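Long-range contact in malonyl-CoA decarboxylase (Rhodopseudomonas palustris, PDB 4KSA), which probably decarboxylates malonyl-CoA to acetyl-CoA and carbon dioxide: residues Ser166-Ile178 with Arg215-Leu229. Numbering follows the deposited sequence.
Sequences SWFNRGFLVLQRI and RCYGFFHPRLVDEPL
The guanidinium of Arg-223 lies flat on the indole of Trp-167, centres 4.3 Å apart and planes at 21°. This stack sits at the end of helix 154-167, before a short link to strand 174-178. That strand is the outermost within this chain in the mixed sheet of the C-terminal domain, a family grouped with the acetyltransferases. It pairs antiparallel with strand 214-220. Arg-223 NE also makes a weak hydrogen bond to Trp-167 O, and Phe-172 of the second subunit forms a cation-pi pair with Arg-223. A leucine here would probably leave Trp-167 O without this donor, the indole face without its flat guanidinium and Phe-172 of the second subunit without its cation. His-221 sits between two aromatic residues. The ring of Phe-168 turns its edge to one face, planes at 64°. Phe-172 CB covers the other, 4.1 Å from the ring centroid. Within its own segment, His-221 ND1 accepts a hydrogen bond from Arg-223 N at 3.1 Å, in the ring plane. With a weak bond from His-221 NE2 to Asn-169 O, this is likely to hold the imidazole's rotation. In the ladder, Val-174 and Phe-220 exchange two backbone bonds, as do Gln-176 and Gly-218. Leu-175 CD1 lies over the Phe-219 ring, 3.9 Å from its centroid.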
ATOM      1  N   SER A 166      -4.597  23.130  15.609  1.00 44.53           N
ATOM      2  CA  SER A 166      -3.389  22.366  15.831  1.00 43.95           C
ATOM      3  C   SER A 166      -3.528  20.915  15.383  1.00 43.76           C
ATOM      4  O   SER A 166      -2.552  20.303  14.956  1.00 46.17           O
ATOM      5  CB  SER A 166      -2.992  22.406  17.293  1.00 43.70           C
ATOM      6  OG  SER A 166      -1.743  21.759  17.451  1.00 47.23           O
ATOM      7  N   TRP A 167      -4.731  20.360  15.468  1.00 41.03           N
ATOM      8  CA  TRP A 167      -4.918  18.973  15.064  1.00 41.25           C
ATOM      9  C   TRP A 167      -5.029  18.780  13.561  1.00 40.87           C
ATOM     10  O   TRP A 167      -4.462  17.840  13.017  1.00 41.97           O
ATOM     11  CB  TRP A 167      -6.168  18.371  15.701  1.00 40.85           C
ATOM     12  CG  TRP A 167      -6.192  18.414  17.171  1.00 38.29           C
ATOM     13  CD1 TRP A 167      -5.154  18.697  18.002  1.00 37.85           C
ATOM     14  CD2 TRP A 167      -7.334  18.203  18.000  1.00 37.52           C
ATOM     15  NE1 TRP A 167      -5.582  18.684  19.305  1.00 37.91           N
ATOM     16  CE2 TRP A 167      -6.918  18.384  19.330  1.00 37.33           C
ATOM     17  CE3 TRP A 167      -8.675  17.877  17.744  1.00 37.68           C
ATOM     18  CZ2 TRP A 167      -7.797  18.258  20.411  1.00 39.75           C
ATOM     19  CZ3 TRP A 167      -9.545  17.752  18.808  1.00 37.83           C
ATOM     20  CH2 TRP A 167      -9.104  17.942  20.131  1.00 39.09           C
ATOM     21  N   PHE A 168      -5.786  19.640  12.891  1.00 38.89           N
ATOM     22  CA  PHE A 168      -5.932  19.495  11.460  1.00 36.34           C
ATOM     23  C   PHE A 168      -4.865  20.253  10.711  1.00 35.82           C
ATOM     24  O   PHE A 168      -5.166  21.190   9.983  1.00 39.12           O
ATOM     25  CB  PHE A 168      -7.310  19.959  10.988  1.00 33.19           C
ATOM     26  CG  PHE A 168      -8.447  19.109  11.486  1.00 31.81           C
ATOM     27  CD1 PHE A 168      -9.070  19.393  12.694  1.00 30.90           C
ATOM     28  CD2 PHE A 168      -8.891  18.018  10.752  1.00 30.73           C
ATOM     29  CE1 PHE A 168     -10.111  18.614  13.157  1.00 26.51           C
ATOM     30  CE2 PHE A 168      -9.941  17.227  11.215  1.00 26.84           C
ATOM     31  CZ  PHE A 168     -10.544  17.526  12.413  1.00 28.25           C
ATOM     32  N   ASN A 169      -3.617  19.840  10.890  1.00 35.12           N
ATOM     33  CA  ASN A 169      -2.487  20.456  10.204  1.00 36.19           C
ATOM     34  C   ASN A 169      -2.582  20.209   8.692  1.00 36.72           C
ATOM     35  O   ASN A 169      -2.837  19.081   8.260  1.00 36.67           O
ATOM     36  CB  ASN A 169      -1.170  19.870  10.731  1.00 38.00           C
ATOM     37  CG  ASN A 169      -1.053  18.357  10.502  1.00 40.64           C
ATOM     38  OD1 ASN A 169       0.055  17.825  10.389  1.00 41.78           O
ATOM     39  ND2 ASN A 169      -2.192  17.664  10.444  1.00 38.40           N
ATOM     40  N   ARG A 170      -2.373  21.250   7.885  1.00 37.07           N
ATOM     41  CA  ARG A 170      -2.456  21.095   6.428  1.00 37.08           C
ATOM     42  C   ARG A 170      -1.474  20.062   5.859  1.00 36.60           C
ATOM     43  O   ARG A 170      -1.735  19.452   4.825  1.00 36.26           O
ATOM     44  CB  ARG A 170      -2.246  22.438   5.726  1.00 37.62           C
ATOM     45  CG  ARG A 170      -0.912  23.093   6.001  1.00 42.56           C
ATOM     46  CD  ARG A 170      -0.628  24.162   4.955  1.00 47.57           C
ATOM     47  NE  ARG A 170      -0.348  25.455   5.567  1.00 53.85           N
ATOM     48  CZ  ARG A 170       0.857  26.007   5.644  1.00 57.50           C
ATOM     49  NH1 ARG A 170       1.917  25.384   5.135  1.00 59.20           N
ATOM     50  NH2 ARG A 170       1.001  27.181   6.253  1.00 59.61           N
ATOM     51  N   GLY A 171      -0.353  19.856   6.542  1.00 37.61           N
ATOM     52  CA  GLY A 171       0.632  18.886   6.085  1.00 37.44           C
ATOM     53  C   GLY A 171       0.119  17.473   5.832  1.00 37.36           C
ATOM     54  O   GLY A 171       0.652  16.762   4.983  1.00 36.12           O
ATOM     55  N   PHE A 172      -0.905  17.040   6.561  1.00 38.12           N
ATOM     56  CA  PHE A 172      -1.420  15.689   6.352  1.00 37.40           C
ATOM     57  C   PHE A 172      -2.665  15.683   5.519  1.00 37.22           C
ATOM     58  O   PHE A 172      -3.325  14.647   5.416  1.00 39.30           O
ATOM     59  CB  PHE A 172      -1.726  14.972   7.672  1.00 36.25           C
ATOM     60  CG  PHE A 172      -0.525  14.756   8.543  1.00 38.21           C
ATOM     61  CD1 PHE A 172       0.765  14.919   8.031  1.00 36.90           C
ATOM     62  CD2 PHE A 172      -0.682  14.394   9.884  1.00 36.21           C
ATOM     63  CE1 PHE A 172       1.882  14.728   8.842  1.00 38.99           C
ATOM     64  CE2 PHE A 172       0.415  14.203  10.699  1.00 37.92           C
ATOM     65  CZ  PHE A 172       1.709  14.370  10.181  1.00 39.29           C
ATOM     66  N   LEU A 173      -3.011  16.824   4.930  1.00 37.67           N
ATOM     67  CA  LEU A 173      -4.215  16.876   4.101  1.00 36.69           C
ATOM     68  C   LEU A 173      -3.871  16.161   2.800  1.00 35.06           C
ATOM     69  O   LEU A 173      -2.819  16.394   2.224  1.00 36.31           O
ATOM     70  CB  LEU A 173      -4.630  18.322   3.832  1.00 36.96           C
ATOM     71  CG  LEU A 173      -6.082  18.428   3.346  1.00 40.65           C
ATOM     72  CD1 LEU A 173      -7.044  18.109   4.480  1.00 39.40           C
ATOM     73  CD2 LEU A 173      -6.337  19.821   2.817  1.00 42.95           C
ATOM     74  N   VAL A 174      -4.745  15.276   2.349  1.00 33.54           N
ATOM     75  CA  VAL A 174      -4.483  14.521   1.137  1.00 32.89           C
ATOM     76  C   VAL A 174      -5.631  14.603   0.159  1.00 33.99           C
ATOM     77  O   VAL A 174      -6.792  14.475   0.542  1.00 34.04           O
ATOM     78  CB  VAL A 174      -4.222  13.051   1.457  1.00 33.78           C
ATOM     79  CG1 VAL A 174      -4.203  12.228   0.176  1.00 33.05           C
ATOM     80  CG2 VAL A 174      -2.905  12.922   2.194  1.00 32.54           C
ATOM     81  N   LEU A 175      -5.291  14.825  -1.111  1.00 34.34           N
ATOM     82  CA  LEU A 175      -6.284  14.926  -2.164  1.00 32.39           C
ATOM     83  C   LEU A 175      -6.505  13.558  -2.797  1.00 33.19           C
ATOM     84  O   LEU A 175      -5.568  12.810  -3.029  1.00 32.79           O
ATOM     85  CB  LEU A 175      -5.815  15.921  -3.211  1.00 31.52           C
ATOM     86  CG  LEU A 175      -6.656  15.983  -4.491  1.00 33.50           C
ATOM     87  CD1 LEU A 175      -8.019  16.620  -4.212  1.00 31.52           C
ATOM     88  CD2 LEU A 175      -5.895  16.775  -5.537  1.00 32.83           C
ATOM     89  N   GLN A 176      -7.753  13.223  -3.058  1.00 34.49           N
ATOM     90  CA  GLN A 176      -8.068  11.944  -3.659  1.00 39.16           C
ATOM     91  C   GLN A 176      -9.140  12.147  -4.709  1.00 40.80           C
ATOM     92  O   GLN A 176     -10.054  12.950  -4.521  1.00 42.62           O
ATOM     93  CB  GLN A 176      -8.571  10.945  -2.602  1.00 41.27           C
ATOM     94  CG  GLN A 176      -7.466  10.169  -1.931  1.00 47.59           C
ATOM     95  CD  GLN A 176      -6.631   9.421  -2.943  1.00 53.47           C
ATOM     96  OE1 GLN A 176      -7.140   8.548  -3.653  1.00 56.29           O
ATOM     97  NE2 GLN A 176      -5.346   9.771  -3.037  1.00 55.68           N
ATOM     98  N   ARG A 177      -9.036  11.438  -5.825  1.00 40.37           N
ATOM     99  CA  ARG A 177     -10.060  11.583  -6.821  1.00 40.49           C
ATOM    100  C   ARG A 177     -11.186  10.732  -6.297  1.00 39.17           C
ATOM    101  O   ARG A 177     -10.940   9.713  -5.656  1.00 40.82           O
ATOM    102  CB  ARG A 177      -9.612  11.063  -8.177  1.00 42.34           C
ATOM    103  CG  ARG A 177     -10.766  10.959  -9.138  1.00 45.47           C
ATOM    104  CD  ARG A 177     -10.347  10.638 -10.544  1.00 49.26           C
ATOM    105  NE  ARG A 177     -11.532  10.257 -11.304  1.00 53.14           N
ATOM    106  CZ  ARG A 177     -11.533   9.921 -12.589  1.00 53.70           C
ATOM    107  NH1 ARG A 177     -10.393   9.920 -13.279  1.00 52.14           N
ATOM    108  NH2 ARG A 177     -12.678   9.577 -13.175  1.00 51.87           N
ATOM    109  N   ILE A 178     -12.414  11.156  -6.545  1.00 36.20           N
ATOM    110  CA  ILE A 178     -13.565  10.412  -6.088  1.00 34.80           C
ATOM    111  C   ILE A 178     -14.312   9.896  -7.305  1.00 37.33           C
ATOM    112  O   ILE A 178     -14.749  10.666  -8.170  1.00 39.11           O
ATOM    113  CB  ILE A 178     -14.474  11.305  -5.221  1.00 33.02           C
ATOM    114  CG1 ILE A 178     -13.703  11.714  -3.963  1.00 30.57           C
ATOM    115  CG2 ILE A 178     -15.775  10.598  -4.911  1.00 27.71           C
ATOM    116  CD1 ILE A 178     -14.485  12.540  -3.003  1.00 31.90           C
ATOM    117  N   ARG A 215     -15.369  15.166 -13.135  1.00 58.93           N
ATOM    118  CA  ARG A 215     -14.370  14.673 -12.188  1.00 58.47           C
ATOM    119  C   ARG A 215     -14.467  15.420 -10.876  1.00 57.90           C
ATOM    120  O   ARG A 215     -14.354  16.637 -10.867  1.00 60.51           O
ATOM    121  CB  ARG A 215     -12.955  14.906 -12.716  1.00 57.68           C
ATOM    122  CG  ARG A 215     -12.603  14.145 -13.945  1.00 59.58           C
ATOM    123  CD  ARG A 215     -11.539  13.113 -13.653  1.00 61.67           C
ATOM    124  NE  ARG A 215     -10.932  12.621 -14.886  1.00 63.87           N
ATOM    125  CZ  ARG A 215     -11.624  12.159 -15.926  1.00 65.63           C
ATOM    126  NH1 ARG A 215     -12.952  12.122 -15.883  1.00 63.57           N
ATOM    127  NH2 ARG A 215     -10.987  11.742 -17.017  1.00 66.31           N
ATOM    128  N   CYS A 216     -14.666  14.719  -9.766  1.00 56.80           N
ATOM    129  CA  CYS A 216     -14.701  15.408  -8.475  1.00 55.99           C
ATOM    130  C   CYS A 216     -13.607  14.879  -7.579  1.00 52.98           C
ATOM    131  O   CYS A 216     -13.224  13.711  -7.651  1.00 53.99           O
ATOM    132  CB  CYS A 216     -16.050  15.266  -7.793  1.00 56.65           C
ATOM    133  SG  CYS A 216     -16.796  13.711  -8.113  1.00 65.81           S
ATOM    134  N   TYR A 217     -13.092  15.761  -6.742  1.00 49.49           N
ATOM    135  CA  TYR A 217     -12.016  15.418  -5.848  1.00 46.51           C
ATOM    136  C   TYR A 217     -12.405  15.618  -4.393  1.00 46.67           C
ATOM    137  O   TYR A 217     -13.431  16.243  -4.074  1.00 45.60           O
ATOM    138  CB  TYR A 217     -10.808  16.263  -6.204  1.00 46.25           C
ATOM    139  CG  TYR A 217     -10.371  16.022  -7.627  1.00 50.14           C
ATOM    140  CD1 TYR A 217      -9.506  14.973  -7.938  1.00 51.11           C
ATOM    141  CD2 TYR A 217     -10.893  16.778  -8.681  1.00 50.51           C
ATOM    142  CE1 TYR A 217      -9.176  14.677  -9.256  1.00 51.45           C
ATOM    143  CE2 TYR A 217     -10.566  16.481 -10.011  1.00 51.77           C
ATOM    144  CZ  TYR A 217      -9.710  15.426 -10.288  1.00 51.76           C
ATOM    145  OH  TYR A 217      -9.403  15.086 -11.587  1.00 53.51           O
ATOM    146  N   GLY A 218     -11.590  15.055  -3.509  1.00 44.14           N
ATOM    147  CA  GLY A 218     -11.853  15.185  -2.098  1.00 40.15           C
ATOM    148  C   GLY A 218     -10.570  15.414  -1.343  1.00 39.51           C
ATOM    149  O   GLY A 218      -9.503  14.977  -1.776  1.00 39.17           O
ATOM    150  N   PHE A 219     -10.670  16.133  -0.229  1.00 38.55           N
ATOM    151  CA  PHE A 219      -9.517  16.376   0.627  1.00 38.49           C
ATOM    152  C   PHE A 219      -9.751  15.603   1.916  1.00 37.62           C
ATOM    153  O   PHE A 219     -10.790  15.742   2.564  1.00 38.58           O
ATOM    154  CB  PHE A 219      -9.346  17.862   0.893  1.00 40.24           C
ATOM    155  CG  PHE A 219      -8.665  18.582  -0.228  1.00 42.15           C
ATOM    156  CD1 PHE A 219      -7.286  18.503  -0.376  1.00 41.11           C
ATOM    157  CD2 PHE A 219      -9.408  19.283  -1.178  1.00 41.42           C
ATOM    158  CE1 PHE A 219      -6.653  19.112  -1.459  1.00 44.18           C
ATOM    159  CE2 PHE A 219      -8.784  19.889  -2.260  1.00 41.28           C
ATOM    160  CZ  PHE A 219      -7.405  19.804  -2.402  1.00 41.66           C
ATOM    161  N   PHE A 220      -8.793  14.755   2.258  1.00 34.37           N
ATOM    162  CA  PHE A 220      -8.911  13.922   3.432  1.00 32.43           C
ATOM    163  C   PHE A 220      -7.809  14.233   4.407  1.00 33.11           C
ATOM    164  O   PHE A 220      -6.702  14.585   4.013  1.00 35.35           O
ATOM    165  CB  PHE A 220      -8.823  12.442   3.039  1.00 28.35           C
ATOM    166  CG  PHE A 220      -9.968  11.967   2.188  1.00 28.53           C
ATOM    167  CD1 PHE A 220     -11.050  11.309   2.758  1.00 26.11           C
ATOM    168  CD2 PHE A 220     -10.000  12.237   0.823  1.00 30.10           C
ATOM    169  CE1 PHE A 220     -12.168  10.929   1.991  1.00 26.38           C
ATOM    170  CE2 PHE A 220     -11.123  11.863   0.037  1.00 30.11           C
ATOM    171  CZ  PHE A 220     -12.207  11.207   0.634  1.00 27.28           C
ATOM    172  N   HIS A 221      -8.124  14.124   5.690  1.00 33.02           N
ATOM    173  CA  HIS A 221      -7.129  14.320   6.727  1.00 31.20           C
ATOM    174  C   HIS A 221      -7.257  13.115   7.667  1.00 30.08           C
ATOM    175  O   HIS A 221      -8.352  12.658   7.969  1.00 25.26           O
ATOM    176  CB  HIS A 221      -7.368  15.628   7.475  1.00 30.84           C
ATOM    177  CG  HIS A 221      -6.239  16.013   8.373  1.00 32.66           C
ATOM    178  ND1 HIS A 221      -5.868  15.259   9.465  1.00 30.86           N
ATOM    179  CD2 HIS A 221      -5.385  17.064   8.331  1.00 32.12           C
ATOM    180  CE1 HIS A 221      -4.835  15.829  10.057  1.00 32.24           C
ATOM    181  NE2 HIS A 221      -4.522  16.928   9.390  1.00 31.18           N
ATOM    182  N   PRO A 222      -6.124  12.567   8.112  1.00 31.90           N
ATOM    183  CA  PRO A 222      -6.154  11.409   9.014  1.00 31.76           C
ATOM    184  C   PRO A 222      -6.979  11.582  10.301  1.00 33.79           C
ATOM    185  O   PRO A 222      -7.420  10.588  10.869  1.00 35.06           O
ATOM    186  CB  PRO A 222      -4.667  11.145   9.291  1.00 30.81           C
ATOM    187  CG  PRO A 222      -4.006  12.493   9.076  1.00 32.58           C
ATOM    188  CD  PRO A 222      -4.743  13.037   7.877  1.00 32.24           C
ATOM    189  N   ARG A 223      -7.193  12.824  10.759  1.00 34.94           N
ATOM    190  CA  ARG A 223      -7.970  13.065  11.985  1.00 34.82           C
ATOM    191  C   ARG A 223      -9.402  12.590  11.859  1.00 33.53           C
ATOM    192  O   ARG A 223      -9.999  12.186  12.844  1.00 35.74           O
ATOM    193  CB  ARG A 223      -8.007  14.551  12.365  1.00 35.70           C
ATOM    194  CG  ARG A 223      -6.728  15.108  12.936  1.00 39.07           C
ATOM    195  CD  ARG A 223      -6.383  14.516  14.291  1.00 39.03           C
ATOM    196  NE  ARG A 223      -5.158  15.121  14.805  1.00 41.19           N
ATOM    197  CZ  ARG A 223      -4.791  15.105  16.082  1.00 41.90           C
ATOM    198  NH1 ARG A 223      -3.654  15.688  16.451  1.00 38.77           N
ATOM    199  NH2 ARG A 223      -5.564  14.508  16.986  1.00 41.52           N
ATOM    200  N   LEU A 224      -9.955  12.675  10.657  1.00 33.18           N
ATOM    201  CA  LEU A 224     -11.312  12.248  10.396  1.00 34.98           C
ATOM    202  C   LEU A 224     -11.267  11.245   9.267  1.00 38.07           C
ATOM    203  O   LEU A 224     -11.510  11.569   8.105  1.00 38.31           O
ATOM    204  CB  LEU A 224     -12.181  13.427   9.998  1.00 36.47           C
ATOM    205  CG  LEU A 224     -12.433  14.458  11.087  1.00 38.41           C
ATOM    206  CD1 LEU A 224     -13.288  15.572  10.520  1.00 38.23           C
ATOM    207  CD2 LEU A 224     -13.123  13.795  12.282  1.00 38.58           C
ATOM    208  N   VAL A 225     -10.936  10.021   9.642  1.00 40.02           N
ATOM    209  CA  VAL A 225     -10.828   8.906   8.728  1.00 40.96           C
ATOM    210  C   VAL A 225     -12.038   8.705   7.823  1.00 39.52           C
ATOM    211  O   VAL A 225     -13.171   8.776   8.276  1.00 36.32           O
ATOM    212  CB  VAL A 225     -10.551   7.605   9.518  1.00 42.69           C
ATOM    213  CG1 VAL A 225     -11.075   6.394   8.746  1.00 40.73           C
ATOM    214  CG2 VAL A 225      -9.029   7.475   9.754  1.00 42.37           C
ATOM    215  N   ASP A 226     -11.757   8.454   6.544  1.00 39.20           N
ATOM    216  CA  ASP A 226     -12.762   8.223   5.522  1.00 40.32           C
ATOM    217  C   ASP A 226     -13.684   9.394   5.301  1.00 38.32           C
ATOM    218  O   ASP A 226     -14.710   9.255   4.663  1.00 40.98           O
ATOM    219  CB  ASP A 226     -13.603   6.987   5.875  1.00 43.26           C
ATOM    220  CG  ASP A 226     -12.872   5.679   5.592  1.00 46.81           C
ATOM    221  OD1 ASP A 226     -13.307   4.625   6.113  1.00 49.67           O
ATOM    222  OD2 ASP A 226     -11.871   5.706   4.845  1.00 45.27           O
ATOM    223  N   GLU A 227     -13.323  10.558   5.803  1.00 37.22           N
ATOM    224  CA  GLU A 227     -14.212  11.693   5.671  1.00 36.81           C
ATOM    225  C   GLU A 227     -13.727  12.799   4.719  1.00 36.44           C
ATOM    226  O   GLU A 227     -12.699  13.443   4.961  1.00 33.78           O
ATOM    227  CB  GLU A 227     -14.484  12.252   7.071  1.00 36.55           C
ATOM    228  CG  GLU A 227     -15.692  13.150   7.158  1.00 42.71           C
ATOM    229  CD  GLU A 227     -16.985  12.421   6.864  1.00 47.98           C
ATOM    230  OE1 GLU A 227     -17.406  11.594   7.704  1.00 49.99           O
ATOM    231  OE2 GLU A 227     -17.579  12.678   5.790  1.00 50.41           O
ATOM    232  N   PRO A 228     -14.453  13.016   3.601  1.00 37.00           N
ATOM    233  CA  PRO A 228     -14.044  14.068   2.654  1.00 38.43           C
ATOM    234  C   PRO A 228     -14.392  15.467   3.210  1.00 38.69           C
ATOM    235  O   PRO A 228     -15.557  15.848   3.267  1.00 38.91           O
ATOM    236  CB  PRO A 228     -14.819  13.704   1.380  1.00 35.73           C
ATOM    237  CG  PRO A 228     -16.060  13.112   1.895  1.00 35.66           C
ATOM    238  CD  PRO A 228     -15.585  12.239   3.062  1.00 36.84           C
ATOM    239  N   LEU A 229     -13.373  16.210   3.635  1.00 37.75           N
ATOM    240  CA  LEU A 229     -13.573  17.531   4.212  1.00 38.15           C
ATOM    241  C   LEU A 229     -14.010  18.572   3.178  1.00 41.07           C
ATOM    242  O   LEU A 229     -15.008  19.288   3.362  1.00 41.16           O
ATOM    243  CB  LEU A 229     -12.289  17.974   4.893  1.00 36.23           C
ATOM    244  CG  LEU A 229     -11.738  16.906   5.835  1.00 36.23           C
ATOM    245  CD1 LEU A 229     -10.598  17.483   6.652  1.00 34.14           C
ATOM    246  CD2 LEU A 229     -12.860  16.391   6.735  1.00 34.76           C
TER
HETATM  247  O   HOH W   1     -13.926  11.577 -10.630  1.00 49.41           O